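CaaX farnesyltransferase beta subunit Ram1 (Aspergillus fumigatus, PDB 4L9P) probably transfers, together with its alpha subunit, a farnesyl group from farnesyl diphosphate to the cysteine of CaaX proteins, binding the peptide and one zinc ion. Local coordinates at residues Met197-Ser202 with Asp250-Tyr255; Ala205-Ile210 with His261-Leu266; Lys229-Leu234 with Tyr255-Val260; Pro267-Leu270 with Ala276-Asn279; Asp286-Tyr291 with Leu319-Leu324. One frame throughout, in Å; residues are numbered along the deposited sequence.

Interaction 1. Residues Met197-Ser202 with Asp250-Tyr255; sequences MSHVAS and DVRGAY. With FII ([(3,7,11-trimethyl-dodeca-2,6,10-trienyloxycarbamoyl)-methyl]-phosphonic acid), chain Q.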
# COMPACT_ATOMS: atom_id res chain seq x y z
N MET B 197 5.92 6.86 21.35
CA MET B 197 4.89 5.88 21.66
C MET B 197 4.89 4.70 20.68
O MET B 197 5.41 4.76 19.55
CB MET B 197 3.53 6.53 21.74
CG MET B 197 3.07 6.97 20.44
SD MET B 197 1.74 8.25 20.49
CE MET B 197 1.69 8.75 22.07
N SER B 198 4.33 3.57 21.13
CA SER B 198 4.36 2.40 20.24
C SER B 198 3.53 2.64 19.01
O SER B 198 2.51 3.34 19.02
CB SER B 198 3.83 1.19 21.01
OG SER B 198 4.75 0.95 22.06
N HIS B 199 3.99 2.05 17.89
CA HIS B 199 3.29 2.24 16.60
C HIS B 199 3.35 0.89 15.93
O HIS B 199 4.40 0.19 15.97
CB HIS B 199 4.07 3.31 15.80
CG HIS B 199 3.39 3.77 14.53
ND1 HIS B 199 3.22 2.97 13.40
CD2 HIS B 199 2.83 4.98 14.22
CE1 HIS B 199 2.64 3.68 12.45
NE2 HIS B 199 2.40 4.91 12.91
N VAL B 200 2.28 0.50 15.25
CA VAL B 200 2.29 -0.83 14.63
C VAL B 200 3.34 -0.97 13.52
O VAL B 200 3.82 -2.09 13.30
CB VAL B 200 0.92 -1.22 14.02
CG1 VAL B 200 -0.10 -1.22 15.05
CG2 VAL B 200 0.52 -0.32 12.84
N ALA B 201 3.68 0.12 12.82
CA ALA B 201 4.68 -0.02 11.74
C ALA B 201 6.08 -0.25 12.29
O ALA B 201 6.85 -1.05 11.76
CB ALA B 201 4.63 1.20 10.80
N SER B 202 6.44 0.49 13.34
CA SER B 202 7.74 0.25 13.95
C SER B 202 7.76 -1.10 14.65
O SER B 202 8.82 -1.74 14.72
CB SER B 202 8.12 1.37 14.95
OG SER B 202 7.01 1.88 15.63
N ASP B 250 -6.26 2.67 9.24
CA ASP B 250 -6.19 2.30 7.81
C ASP B 250 -5.64 0.91 7.74
O ASP B 250 -5.28 0.32 8.76
CB ASP B 250 -5.40 3.35 6.98
CG ASP B 250 -3.96 3.47 7.39
OD1 ASP B 250 -3.32 2.42 7.58
OD2 ASP B 250 -3.46 4.63 7.52
N VAL B 251 -5.65 0.37 6.52
CA VAL B 251 -5.32 -1.04 6.38
C VAL B 251 -3.85 -1.35 6.71
O VAL B 251 -3.58 -2.52 7.01
CB VAL B 251 -5.67 -1.57 4.99
CG1 VAL B 251 -7.22 -1.47 4.71
CG2 VAL B 251 -4.81 -0.90 3.97
N ARG B 252 -2.93 -0.38 6.74
CA ARG B 252 -1.60 -0.62 7.34
C ARG B 252 -1.71 -1.07 8.74
O ARG B 252 -0.96 -1.96 9.19
CB ARG B 252 -0.74 0.65 7.50
CG ARG B 252 -0.43 1.19 6.22
CD ARG B 252 0.34 2.58 6.52
NE ARG B 252 -0.54 3.52 7.21
CZ ARG B 252 -0.14 4.39 8.17
NH1 ARG B 252 1.13 4.51 8.54
NH2 ARG B 252 -1.02 5.11 8.70
N GLY B 253 -2.58 -0.45 9.51
CA GLY B 253 -2.78 -0.82 10.90
C GLY B 253 -3.19 -2.26 11.00
O GLY B 253 -2.59 -3.01 11.79
N ALA B 254 -4.18 -2.67 10.19
CA ALA B 254 -4.64 -4.03 10.25
C ALA B 254 -3.52 -5.03 9.87
O ALA B 254 -3.31 -6.02 10.56
CB ALA B 254 -5.82 -4.23 9.32
N TYR B 255 -2.87 -4.81 8.71
CA TYR B 255 -1.85 -5.75 8.26
C TYR B 255 -0.67 -5.80 9.23
O TYR B 255 -0.21 -6.91 9.63
CB TYR B 255 -1.36 -5.29 6.87
CG TYR B 255 -0.11 -5.98 6.43
CD1 TYR B 255 -0.10 -7.33 6.06
CD2 TYR B 255 1.09 -5.26 6.40
CE1 TYR B 255 1.10 -7.95 5.71
CE2 TYR B 255 2.27 -5.85 6.04
CZ TYR B 255 2.29 -7.21 5.70
OH TYR B 255 3.50 -7.80 5.38
C1 FII Q . 3.15 -2.12 5.66
C2 FII Q . 3.05 -0.69 5.19
C6 FII Q . 3.35 0.33 6.20
C10 FII Q . 2.31 -0.43 3.94
C11 FII Q . 2.05 0.98 3.39
C12 FII Q . 3.10 1.23 2.27
C15 FII Q . 2.79 2.34 1.27
C18 FII Q . 3.79 2.64 0.16
C22 FII Q . 1.77 3.34 1.71
C23 FII Q . 1.21 4.20 0.59
C24 FII Q . 0.41 5.34 1.11
C27 FII Q . 0.25 6.39 0.06
C30 FII Q . -0.97 6.23 -0.83
C34 FII Q . 0.82 7.71 0.42
C35 FII Q . 0.52 8.97 -0.37
O36 FII Q . 1.68 9.45 -1.02
N42 FII Q . 2.32 8.56 -1.84
C43 FII Q . 2.02 8.78 -3.20
O44 FII Q . 1.24 9.65 -3.62
C45 FII Q . 2.79 7.86 -4.13
P46 FII Q . 1.86 7.40 -5.68
O49 FII Q . 0.50 7.02 -5.24
O50 FII Q . 1.93 8.56 -6.62
O51 FII Q . 2.68 6.20 -6.19
O HOH W 1 1.62 6.55 10.67
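Val-200 and His-199 meet Gly-253 and Arg-252 in a buried contact between the N-terminal ends of helices 200-213 and 251-263, beside the isoprenoid and peptide pocket of the alpha-alpha toroid. The helices come close at Gly-253, whose CA receives CG2 of Val-200 at 3.9 Å. Beside this apolar touch runs a polar bridge. The edge of the His-199 ring faces the Arg-252 guanidinium, and one water lies in the plane of both groups, 2.9 Å from NE2 of His-199 and accepting from NH1 of Arg-252. The ring cannot turn freely, because ND1 caps its own helix by accepting from Ala-201 N (2.9 Å), almost in the ring plane. Arg-252 bends at chi3 (-63°) and grips Asp-250 side-on: NH2 meets the syn lone pair of OD2 at 2.8 Å in a nearly straight salt bridge, OD2 lying in the guanidinium plane, while NE reaches OD1 at a tilt. Asp-250 also caps helix 251-263 through a weak bond from Arg-252 N. A second carboxylate, that of Glu-248, pairs with NH2, and Tyr-123 of the alpha subunit makes a cation-pi contact. The aliphatic part of Arg-252 lines the isoprenoid pocket, with CG 3.8 Å from C11 of FII, while NH1 bonds the backbone of the bound peptide. Held by two carboxylates, the guanidinium has little freedom to turn and presents NH1 where isoprenoid analogue and peptide meet.

Interaction 2. Residues Ala205-Ile210 with His261-Leu266; sequences AAVLSI and HALLDL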
# COMPACT_ATOMS: atom_id res chain seq x y z
N ALA B 205 8.27 -3.62 11.78
CA ALA B 205 9.68 -3.58 11.33
C ALA B 205 10.61 -4.23 12.33
O ALA B 205 11.54 -4.97 11.95
CB ALA B 205 10.11 -2.12 11.10
N ALA B 206 10.38 -3.97 13.62
CA ALA B 206 11.23 -4.57 14.60
C ALA B 206 11.06 -6.09 14.67
O ALA B 206 12.05 -6.81 14.80
CB ALA B 206 10.97 -3.91 15.99
N VAL B 207 9.81 -6.57 14.69
CA VAL B 207 9.61 -8.02 14.72
C VAL B 207 10.19 -8.72 13.53
O VAL B 207 10.79 -9.80 13.67
CB VAL B 207 8.09 -8.33 14.88
CG1 VAL B 207 7.79 -9.84 14.69
CG2 VAL B 207 7.63 -7.89 16.27
N LEU B 208 10.05 -8.14 12.34
CA LEU B 208 10.62 -8.77 11.15
C LEU B 208 12.15 -8.74 11.22
O LEU B 208 12.82 -9.71 10.78
CB LEU B 208 10.15 -8.01 9.89
CG LEU B 208 8.68 -8.24 9.53
CD1 LEU B 208 8.37 -7.66 8.16
CD2 LEU B 208 8.17 -9.67 9.63
N SER B 209 12.70 -7.65 11.76
CA SER B 209 14.17 -7.60 11.93
C SER B 209 14.66 -8.68 12.88
O SER B 209 15.69 -9.33 12.65
CB SER B 209 14.60 -6.22 12.44
OG SER B 209 14.32 -5.18 11.49
N ILE B 210 13.96 -8.82 14.02
CA ILE B 210 14.30 -9.85 14.98
C ILE B 210 14.18 -11.23 14.36
O ILE B 210 15.04 -12.09 14.62
CB ILE B 210 13.38 -9.66 16.23
CG1 ILE B 210 13.87 -8.44 17.03
CG2 ILE B 210 13.34 -10.93 17.09
CD1 ILE B 210 12.86 -7.97 18.07
N HIS B 261 0.95 -10.03 15.47
CA HIS B 261 0.15 -10.98 16.26
C HIS B 261 0.51 -12.41 15.85
O HIS B 261 0.70 -13.29 16.73
CB HIS B 261 -1.31 -10.65 16.00
CG HIS B 261 -2.28 -11.41 16.85
ND1 HIS B 261 -2.52 -12.77 16.68
CD2 HIS B 261 -3.01 -11.01 17.92
CE1 HIS B 261 -3.40 -13.15 17.61
NE2 HIS B 261 -3.71 -12.10 18.37
N ALA B 262 0.55 -12.68 14.55
CA ALA B 262 0.82 -14.03 14.06
C ALA B 262 2.25 -14.48 14.37
O ALA B 262 2.46 -15.60 14.85
CB ALA B 262 0.63 -14.11 12.54
N LEU B 263 3.24 -13.63 14.08
CA LEU B 263 4.61 -14.12 14.27
C LEU B 263 4.97 -14.33 15.76
O LEU B 263 5.85 -15.12 16.05
CB LEU B 263 5.63 -13.15 13.64
CG LEU B 263 5.55 -13.16 12.12
CD1 LEU B 263 6.51 -12.04 11.57
CD2 LEU B 263 5.96 -14.50 11.52
N LEU B 264 4.32 -13.61 16.69
CA LEU B 264 4.57 -13.75 18.13
C LEU B 264 3.59 -14.75 18.78
O LEU B 264 3.62 -14.93 20.00
CB LEU B 264 4.44 -12.39 18.81
CG LEU B 264 5.46 -11.32 18.32
CD1 LEU B 264 5.22 -10.08 19.20
CD2 LEU B 264 6.92 -11.75 18.26
N ASP B 265 2.74 -15.40 17.98
CA ASP B 265 1.70 -16.33 18.45
C ASP B 265 0.94 -15.70 19.64
O ASP B 265 0.81 -16.30 20.73
CB ASP B 265 2.31 -17.67 18.86
CG ASP B 265 1.23 -18.71 19.21
OD1 ASP B 265 0.15 -18.63 18.56
OD2 ASP B 265 1.44 -19.55 20.16
N LEU B 266 0.43 -14.49 19.46
CA LEU B 266 -0.33 -13.89 20.54
C LEU B 266 -1.70 -14.53 20.64
O LEU B 266 -2.22 -15.09 19.67
CB LEU B 266 -0.54 -12.39 20.29
CG LEU B 266 0.78 -11.60 20.16
CD1 LEU B 266 0.50 -10.10 19.97
CD2 LEU B 266 1.74 -11.84 21.35
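Val-207 and Leu-263 mark the closest backbone approach, their CA atoms 7.9 Å apart, where helix 200-213 passes the C-terminal end of helix 251-263. Both helices belong to the alpha-alpha toroid of the prenyltransferase beta subunit, and the contact is wholly apolar, with no hydrogen bond crossing it. Val-207 projects toward the other helix with CG1 anti to the backbone N (chi1 171°). That branch sits between two leucines: it meets CD1 of Leu-263 at 4.0 Å and CD2 of Leu-264 at 4.1 Å. Leu-263 points back toward Val-207, and these two side chains cross obliquely. Leu-208 starts out away from the partner helix, but its end swings back and crosses Leu-263 at about a right angle.

The second segment is also where its helix stops. Asp-265 takes a positive phi, and the backbone bonds from Leu-266 N to His-261 O and from Asp-265 N to Ala-262 O close a Schellman motif. The turn carries Leu-266 back over the His-261 ring, with CB 3.6 Å above its centre. Outside the pair, helix 502-513 covers Leu-263 through Ala-505 and Ile-508, and Leu-264 reaches Met-227 of helix 224-234. On the other helix, Ser-209 packs against helix 151-164 and its OG shares the carbonyl O of Ala-205 with its own backbone N, the two donors arriving from opposite faces. The tightest point is methyl against methyl: CD2 of Leu-208 lies 3.5 Å from CD1 of Leu-263, shorter than a usual van der Waals contact.

Interaction 3. Residues Lys229-Leu234 with Tyr255-Val260; sequences KWLGKL and YCAMVV. With FII ([(3,7,11-trimethyl-dodeca-2,6,10-trienyloxycarbamoyl)-methyl]-phosphonic acid), chain Q.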
# COMPACT_ATOMS: atom_id res chain seq x y z
N LYS B 229 -1.50 -6.63 25.06
CA LYS B 229 -2.37 -5.63 25.67
C LYS B 229 -2.42 -4.34 24.84
O LYS B 229 -3.49 -3.77 24.65
CB LYS B 229 -1.90 -5.31 27.10
CG LYS B 229 -2.16 -6.49 28.06
CD LYS B 229 -1.74 -6.15 29.46
CE LYS B 229 -2.27 -7.15 30.42
NZ LYS B 229 -2.04 -6.52 31.74
N TRP B 230 -1.26 -3.90 24.34
CA TRP B 230 -1.19 -2.66 23.59
C TRP B 230 -1.91 -2.85 22.26
O TRP B 230 -2.73 -2.00 21.87
CB TRP B 230 0.27 -2.22 23.40
CG TRP B 230 0.39 -1.17 22.34
CD1 TRP B 230 -0.05 0.15 22.40
CD2 TRP B 230 0.96 -1.34 21.02
NE1 TRP B 230 0.17 0.75 21.18
CE2 TRP B 230 0.81 -0.11 20.34
CE3 TRP B 230 1.61 -2.42 20.39
CZ2 TRP B 230 1.26 0.08 19.04
CZ3 TRP B 230 2.05 -2.27 19.12
CH2 TRP B 230 1.90 -1.00 18.45
N LEU B 231 -1.63 -3.94 21.53
CA LEU B 231 -2.32 -4.12 20.23
C LEU B 231 -3.83 -4.17 20.44
O LEU B 231 -4.61 -3.72 19.62
CB LEU B 231 -1.88 -5.41 19.55
CG LEU B 231 -0.50 -5.35 18.92
CD1 LEU B 231 -0.14 -6.78 18.45
CD2 LEU B 231 -0.46 -4.36 17.77
N GLY B 232 -4.28 -4.76 21.56
CA GLY B 232 -5.71 -4.80 21.83
C GLY B 232 -6.35 -3.41 21.95
O GLY B 232 -7.53 -3.25 21.65
N LYS B 233 -5.56 -2.42 22.38
CA LYS B 233 -6.04 -1.05 22.44
C LYS B 233 -6.31 -0.42 21.08
O LYS B 233 -7.03 0.59 20.97
CB LYS B 233 -5.09 -0.15 23.25
CG LYS B 233 -4.93 -0.64 24.67
CD LYS B 233 -3.90 0.22 25.39
CE LYS B 233 -3.78 -0.27 26.85
NZ LYS B 233 -2.79 0.55 27.59
N LEU B 234 -5.67 -0.97 20.06
CA LEU B 234 -5.80 -0.42 18.71
C LEU B 234 -7.03 -0.93 17.97
O LEU B 234 -7.41 -0.37 16.95
CB LEU B 234 -4.56 -0.74 17.91
CG LEU B 234 -3.23 -0.30 18.57
CD1 LEU B 234 -2.06 -0.64 17.66
CD2 LEU B 234 -3.10 1.20 18.95
N TYR B 255 -2.87 -4.81 8.71
CA TYR B 255 -1.85 -5.75 8.26
C TYR B 255 -0.67 -5.80 9.23
O TYR B 255 -0.21 -6.91 9.63
CB TYR B 255 -1.36 -5.29 6.87
CG TYR B 255 -0.11 -5.98 6.43
CD1 TYR B 255 -0.10 -7.33 6.06
CD2 TYR B 255 1.09 -5.26 6.40
CE1 TYR B 255 1.10 -7.95 5.71
CE2 TYR B 255 2.27 -5.85 6.04
CZ TYR B 255 2.29 -7.21 5.70
OH TYR B 255 3.50 -7.80 5.38
N CYS B 256 -0.14 -4.64 9.66
CA CYS B 256 1.01 -4.69 10.56
C CYS B 256 0.66 -5.30 11.92
O CYS B 256 1.46 -6.09 12.44
CB CYS B 256 1.56 -3.28 10.79
SG CYS B 256 2.33 -2.51 9.32
N ALA B 257 -0.52 -4.97 12.46
CA ALA B 257 -0.91 -5.55 13.74
C ALA B 257 -1.03 -7.06 13.61
O ALA B 257 -0.60 -7.82 14.52
CB ALA B 257 -2.24 -4.96 14.21
N MET B 258 -1.67 -7.53 12.54
CA MET B 258 -1.88 -8.98 12.43
C MET B 258 -0.63 -9.77 12.10
O MET B 258 -0.52 -10.92 12.54
CB MET B 258 -3.00 -9.28 11.45
CG MET B 258 -4.36 -8.81 11.99
SD MET B 258 -4.80 -9.38 13.73
CE MET B 258 -4.57 -11.13 13.61
N VAL B 259 0.32 -9.17 11.41
CA VAL B 259 1.61 -9.85 11.22
C VAL B 259 2.33 -9.96 12.54
O VAL B 259 2.89 -11.03 12.84
CB VAL B 259 2.47 -9.08 10.20
CG1 VAL B 259 3.94 -9.51 10.32
CG2 VAL B 259 1.94 -9.34 8.79
N VAL B 260 2.38 -8.88 13.34
CA VAL B 260 3.00 -9.00 14.68
C VAL B 260 2.28 -10.06 15.52
O VAL B 260 2.93 -10.90 16.18
CB VAL B 260 2.96 -7.67 15.39
CG1 VAL B 260 3.37 -7.77 16.89
CG2 VAL B 260 3.91 -6.67 14.64
C1 FII Q . 3.15 -2.12 5.66
C2 FII Q . 3.05 -0.69 5.19
C6 FII Q . 3.35 0.33 6.20
C10 FII Q . 2.31 -0.43 3.94
C11 FII Q . 2.05 0.98 3.39
C12 FII Q . 3.10 1.23 2.27
C15 FII Q . 2.79 2.34 1.27
C18 FII Q . 3.79 2.64 0.16
C22 FII Q . 1.77 3.34 1.71
C23 FII Q . 1.21 4.20 0.59
C24 FII Q . 0.41 5.34 1.11
C27 FII Q . 0.25 6.39 0.06
C30 FII Q . -0.97 6.23 -0.83
C34 FII Q . 0.82 7.71 0.42
C35 FII Q . 0.52 8.97 -0.37
O36 FII Q . 1.68 9.45 -1.02
N42 FII Q . 2.32 8.56 -1.84
C43 FII Q . 2.02 8.78 -3.20
O44 FII Q . 1.24 9.65 -3.62
C45 FII Q . 2.79 7.86 -4.13
P46 FII Q . 1.86 7.40 -5.68
O49 FII Q . 0.50 7.02 -5.24
O50 FII Q . 1.93 8.56 -6.62
O51 FII Q . 2.68 6.20 -6.19
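Leu-231 fills the groove beside Ala-257 and Val-260, joining helix 224-234 to helix 251-263 within the alpha-alpha toroid. Its two methyls divide the work: CD2 rests on CB of Ala-257 at 4.0 Å, while CD1 meets CG1 of Val-260 at the same distance of 4.0 Å. The Leu-231 and Val-260 side chains approach at a slant, and Val-260 offers CG1 because that branch stands anti to the backbone N (chi1 170°). The small side chain of Ala-257 lets the backbones draw close, with the CA atoms of Leu-231 and Ala-257 6.8 Å apart. All three residues are buried and no hydrogen bond spans the pair; the contact is apolar packing.

One layer out, Leu-234 also turns toward helix 251-263, but its CD1 lies over one face of the Trp-230 indole, 3.6 Å above the plane and offset toward the rim. That indole is further packed by Ser-198 and by Ser-203 of helix 200-213, while Val-200 touches both Leu-234 and Cys-256. Helix 200-213 therefore leans on both partners of this contact.

Met-258, turned away from Leu-231, packs on Cys-321 of helix 312-323. The isoprenoid pocket is met by Tyr-255 and Cys-256. The Tyr-255 hydroxyl hydrogen-bonds the hydroxyl of Tyr-204 and the backbone O of Ile-497, and the ring meets the end of FII with its edge. Beside it the sulfur of Cys-256 stands anti to its own carbonyl carbon, with SG 3.8 Å from C1 of FII.

Interaction 4. Residues Pro267-Leu270 with Ala276-Asn279; sequences PLAL and ARQN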
# COMPACT_ATOMS: atom_id res chain seq x y z
N PRO B 267 -2.33 -14.44 21.82
CA PRO B 267 -3.68 -15.00 21.89
C PRO B 267 -4.65 -14.30 20.95
O PRO B 267 -4.61 -13.08 20.79
CB PRO B 267 -4.09 -14.72 23.36
CG PRO B 267 -2.82 -14.60 24.10
CD PRO B 267 -1.86 -13.91 23.11
N LEU B 268 -5.52 -15.07 20.32
CA LEU B 268 -6.57 -14.55 19.45
C LEU B 268 -7.59 -13.69 20.19
O LEU B 268 -8.08 -12.68 19.62
CB LEU B 268 -7.25 -15.75 18.78
CG LEU B 268 -8.45 -15.47 17.94
CD1 LEU B 268 -8.05 -14.60 16.77
CD2 LEU B 268 -9.04 -16.83 17.41
N ALA B 269 -7.91 -14.04 21.44
CA ALA B 269 -8.85 -13.24 22.17
C ALA B 269 -8.30 -11.85 22.46
O ALA B 269 -7.11 -11.67 22.73
CB ALA B 269 -9.14 -13.87 23.53
N LEU B 270 -9.16 -10.85 22.41
CA LEU B 270 -8.76 -9.53 22.90
C LEU B 270 -8.47 -9.57 24.39
O LEU B 270 -9.09 -10.33 25.13
CB LEU B 270 -9.87 -8.52 22.64
CG LEU B 270 -10.15 -8.20 21.15
CD1 LEU B 270 -11.51 -7.43 21.01
CD2 LEU B 270 -8.99 -7.42 20.51
N ALA B 276 -12.69 -2.38 22.57
CA ALA B 276 -13.49 -2.94 21.51
C ALA B 276 -14.43 -4.00 22.02
O ALA B 276 -15.47 -4.29 21.38
CB ALA B 276 -12.64 -3.51 20.36
N ARG B 277 -14.15 -4.57 23.20
CA ARG B 277 -15.12 -5.56 23.76
C ARG B 277 -16.46 -4.89 24.08
O ARG B 277 -17.50 -5.57 24.10
CB ARG B 277 -14.55 -6.28 24.99
CG ARG B 277 -13.47 -7.32 24.61
CD ARG B 277 -13.01 -7.96 25.89
NE ARG B 277 -12.15 -9.11 25.66
CZ ARG B 277 -12.58 -10.33 25.32
NH1 ARG B 277 -13.88 -10.59 25.24
NH2 ARG B 277 -11.69 -11.29 25.10
N GLN B 278 -16.44 -3.60 24.35
CA GLN B 278 -17.71 -2.89 24.65
C GLN B 278 -18.60 -2.80 23.41
O GLN B 278 -19.80 -2.51 23.52
CB GLN B 278 -17.49 -1.47 25.19
CG GLN B 278 -16.94 -1.37 26.60
CD GLN B 278 -17.83 -2.07 27.61
OE1 GLN B 278 -19.01 -1.69 27.86
NE2 GLN B 278 -17.27 -3.11 28.20
N ASN B 279 -18.01 -3.03 22.24
CA ASN B 279 -18.72 -2.97 20.98
C ASN B 279 -19.00 -4.35 20.43
O ASN B 279 -19.16 -4.52 19.17
CB ASN B 279 -17.90 -2.17 19.96
CG ASN B 279 -17.53 -0.80 20.49
OD1 ASN B 279 -16.39 -0.57 20.94
ND2 ASN B 279 -18.48 0.13 20.44
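The Arg-277 guanidinium turns its edge to segment 267-270, with the carbonyl O of Leu-270 in its plane and CB of Ala-269 also near that plane. NH2 makes the main bond, donating to Leu-270 O at 2.8 Å with an N-H...O angle of 164°; it comes in tilted 23° from the carbonyl plane. NE adds a weak bond to the same oxygen at 3.3 Å, and also donates to Pro-271 O. The side chain gets there by running extended from CG to NE, sliding past Leu-270 in the opposite direction, so that NE lies 3.8 Å from CB of Leu-270. Beside these bonds Leu-270 is buried: its CD1 touches CB of Ala-276 and CG of Arg-277, both at 4.1 Å. Arg-277 stays partly exposed.

The contact is local, folding the linker between helices 251-263 and 288-293 back on itself. Trp-228 of helix 224-234 donates to Ala-269 O, and His-261 of helix 251-263 to Pro-267 O, while backbone bonds pair Leu-268 with Phe-284 and Leu-270 with Glu-282, so the linker is tied to helices 224-234 and 251-263 and to its own later part.

Interaction 5. Residues Asp286-Tyr291 with Leu319-Leu324; sequences DGLPEY and LACLCL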
# COMPACT_ATOMS: atom_id res chain seq x y z
N ASP B 286 -12.23 -10.45 14.82
CA ASP B 286 -13.68 -10.17 14.73
C ASP B 286 -13.92 -8.88 13.98
O ASP B 286 -13.37 -7.85 14.33
CB ASP B 286 -14.23 -10.07 16.13
CG ASP B 286 -14.69 -11.38 16.70
OD1 ASP B 286 -14.81 -12.36 15.95
OD2 ASP B 286 -14.96 -11.39 17.93
N GLY B 287 -14.73 -8.94 12.92
CA GLY B 287 -15.11 -7.77 12.14
C GLY B 287 -14.01 -7.38 11.17
O GLY B 287 -14.20 -6.43 10.37
N LEU B 288 -12.87 -8.07 11.18
CA LEU B 288 -11.70 -7.64 10.36
C LEU B 288 -11.84 -7.90 8.85
O LEU B 288 -11.70 -6.99 8.06
CB LEU B 288 -10.42 -8.29 10.89
CG LEU B 288 -9.14 -7.94 10.10
CD1 LEU B 288 -8.91 -6.41 10.02
CD2 LEU B 288 -7.98 -8.63 10.81
N PRO B 289 -12.22 -9.12 8.43
CA PRO B 289 -12.36 -9.27 6.97
C PRO B 289 -13.54 -8.41 6.44
O PRO B 289 -13.47 -7.98 5.28
CB PRO B 289 -12.58 -10.79 6.75
CG PRO B 289 -13.18 -11.26 8.09
CD PRO B 289 -12.50 -10.37 9.18
N GLU B 290 -14.60 -8.24 7.23
CA GLU B 290 -15.68 -7.35 6.81
C GLU B 290 -15.16 -5.90 6.62
O GLU B 290 -15.52 -5.23 5.62
CB GLU B 290 -16.80 -7.37 7.85
CG GLU B 290 -17.44 -8.75 8.00
CD GLU B 290 -16.81 -9.63 9.05
OE1 GLU B 290 -15.70 -9.36 9.51
OE2 GLU B 290 -17.46 -10.62 9.45
N TYR B 291 -14.30 -5.42 7.53
CA TYR B 291 -13.70 -4.11 7.40
C TYR B 291 -12.89 -4.07 6.10
O TYR B 291 -12.97 -3.11 5.31
CB TYR B 291 -12.82 -3.86 8.61
CG TYR B 291 -11.84 -2.73 8.43
CD1 TYR B 291 -12.24 -1.41 8.54
CD2 TYR B 291 -10.52 -2.99 8.11
CE1 TYR B 291 -11.33 -0.35 8.39
CE2 TYR B 291 -9.61 -2.01 7.95
CZ TYR B 291 -9.98 -0.69 8.03
OH TYR B 291 -9.01 0.27 7.94
N LEU B 319 -4.90 -7.77 1.17
CA LEU B 319 -4.91 -9.16 0.68
C LEU B 319 -4.00 -10.01 1.57
O LEU B 319 -4.36 -11.15 1.89
CB LEU B 319 -4.40 -9.22 -0.75
CG LEU B 319 -5.40 -8.60 -1.77
CD1 LEU B 319 -4.71 -8.40 -3.13
CD2 LEU B 319 -6.68 -9.50 -1.86
N ALA B 320 -2.84 -9.48 1.98
CA ALA B 320 -1.96 -10.25 2.85
C ALA B 320 -2.67 -10.47 4.19
O ALA B 320 -2.61 -11.56 4.76
CB ALA B 320 -0.61 -9.50 3.07
N CYS B 321 -3.35 -9.44 4.72
CA CYS B 321 -4.07 -9.62 5.98
C CYS B 321 -5.17 -10.68 5.81
O CYS B 321 -5.35 -11.52 6.72
CB CYS B 321 -4.68 -8.26 6.41
SG CYS B 321 -5.25 -8.31 8.12
N LEU B 322 -5.91 -10.67 4.68
CA LEU B 322 -6.96 -11.71 4.48
C LEU B 322 -6.34 -13.11 4.49
O LEU B 322 -6.93 -14.03 5.07
CB LEU B 322 -7.70 -11.52 3.14
CG LEU B 322 -8.71 -10.37 3.17
CD1 LEU B 322 -9.24 -10.22 1.74
CD2 LEU B 322 -9.88 -10.59 4.14
N CYS B 323 -5.14 -13.24 3.91
CA CYS B 323 -4.49 -14.54 3.89
C CYS B 323 -3.92 -14.95 5.25
O CYS B 323 -3.48 -16.11 5.40
CB CYS B 323 -3.39 -14.56 2.79
SG CYS B 323 -4.18 -14.47 1.12
N LEU B 324 -3.86 -14.05 6.25
CA LEU B 324 -3.60 -14.47 7.63
C LEU B 324 -4.85 -15.04 8.33
O LEU B 324 -4.76 -15.57 9.47
CB LEU B 324 -3.13 -13.24 8.43
CG LEU B 324 -1.73 -12.79 8.13
CD1 LEU B 324 -1.48 -11.50 8.88
CD2 LEU B 324 -0.72 -13.83 8.60
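Leu-288 meets Cys-321 and Pro-289 meets Leu-322 where the start of helix 288-293 packs on the C-terminal part of helix 312-323, a helix pair of the alpha-alpha toroid. The contacts across are apolar. CD2 of Leu-288 lies against SG of Cys-321 at 3.8 Å. Both side chains leave toward the partner helix; Cys-321 SG stands anti to the backbone N (chi1 -167°), and Leu-288 brings CD2 up to it. The backbones are closest at Pro-289 and Leu-322, their CA atoms 6.4 Å apart.

Backbone hydrogen bonding holds each helix. Gly-287 is the N-cap residue with a positive phi, and its O accepts from Tyr-291 N at 3.0 Å. On the other helix Cys-323 N bonds Leu-319 O, and Leu-324 N bonds Cys-321 O and, weakly, Ala-320 O.

Other helices pack round the pair. Leu-288 also presses on Ala-254 and Met-258 of helix 251-263, so that it is shared between two helices, while Pro-289 touches Tyr-335 and Leu-322 touches Val-331 of helix 328-335. The proline makes its contact through the ring: its CB is 3.8 Å from CD2 of Leu-322, and the same methyl sits 4.0 Å from CA of Pro-289.

Helix 251-263 runs through interactions 1, 2 and 3, meeting helix 200-213 in 1 and 2 and helix 224-234 in 3. Interactions 1 and 3, with centres about 7 Å apart, share Tyr-255 and both touch FII; CG1 of Val-200 packs 3.3 Å from CD1 of Leu-234 between them. Interaction 2 lies about 12 Å from interaction 1, centre to centre, farther along the same two helices. Interaction 5 adds the next helices round the toroid, CE1 of Tyr-255 lying 3.5 Å from CB of Ala-320. Interaction 4 lies farther out, its centre about 11 Å from that of interaction 3 and about 18 Å from that of interaction 1.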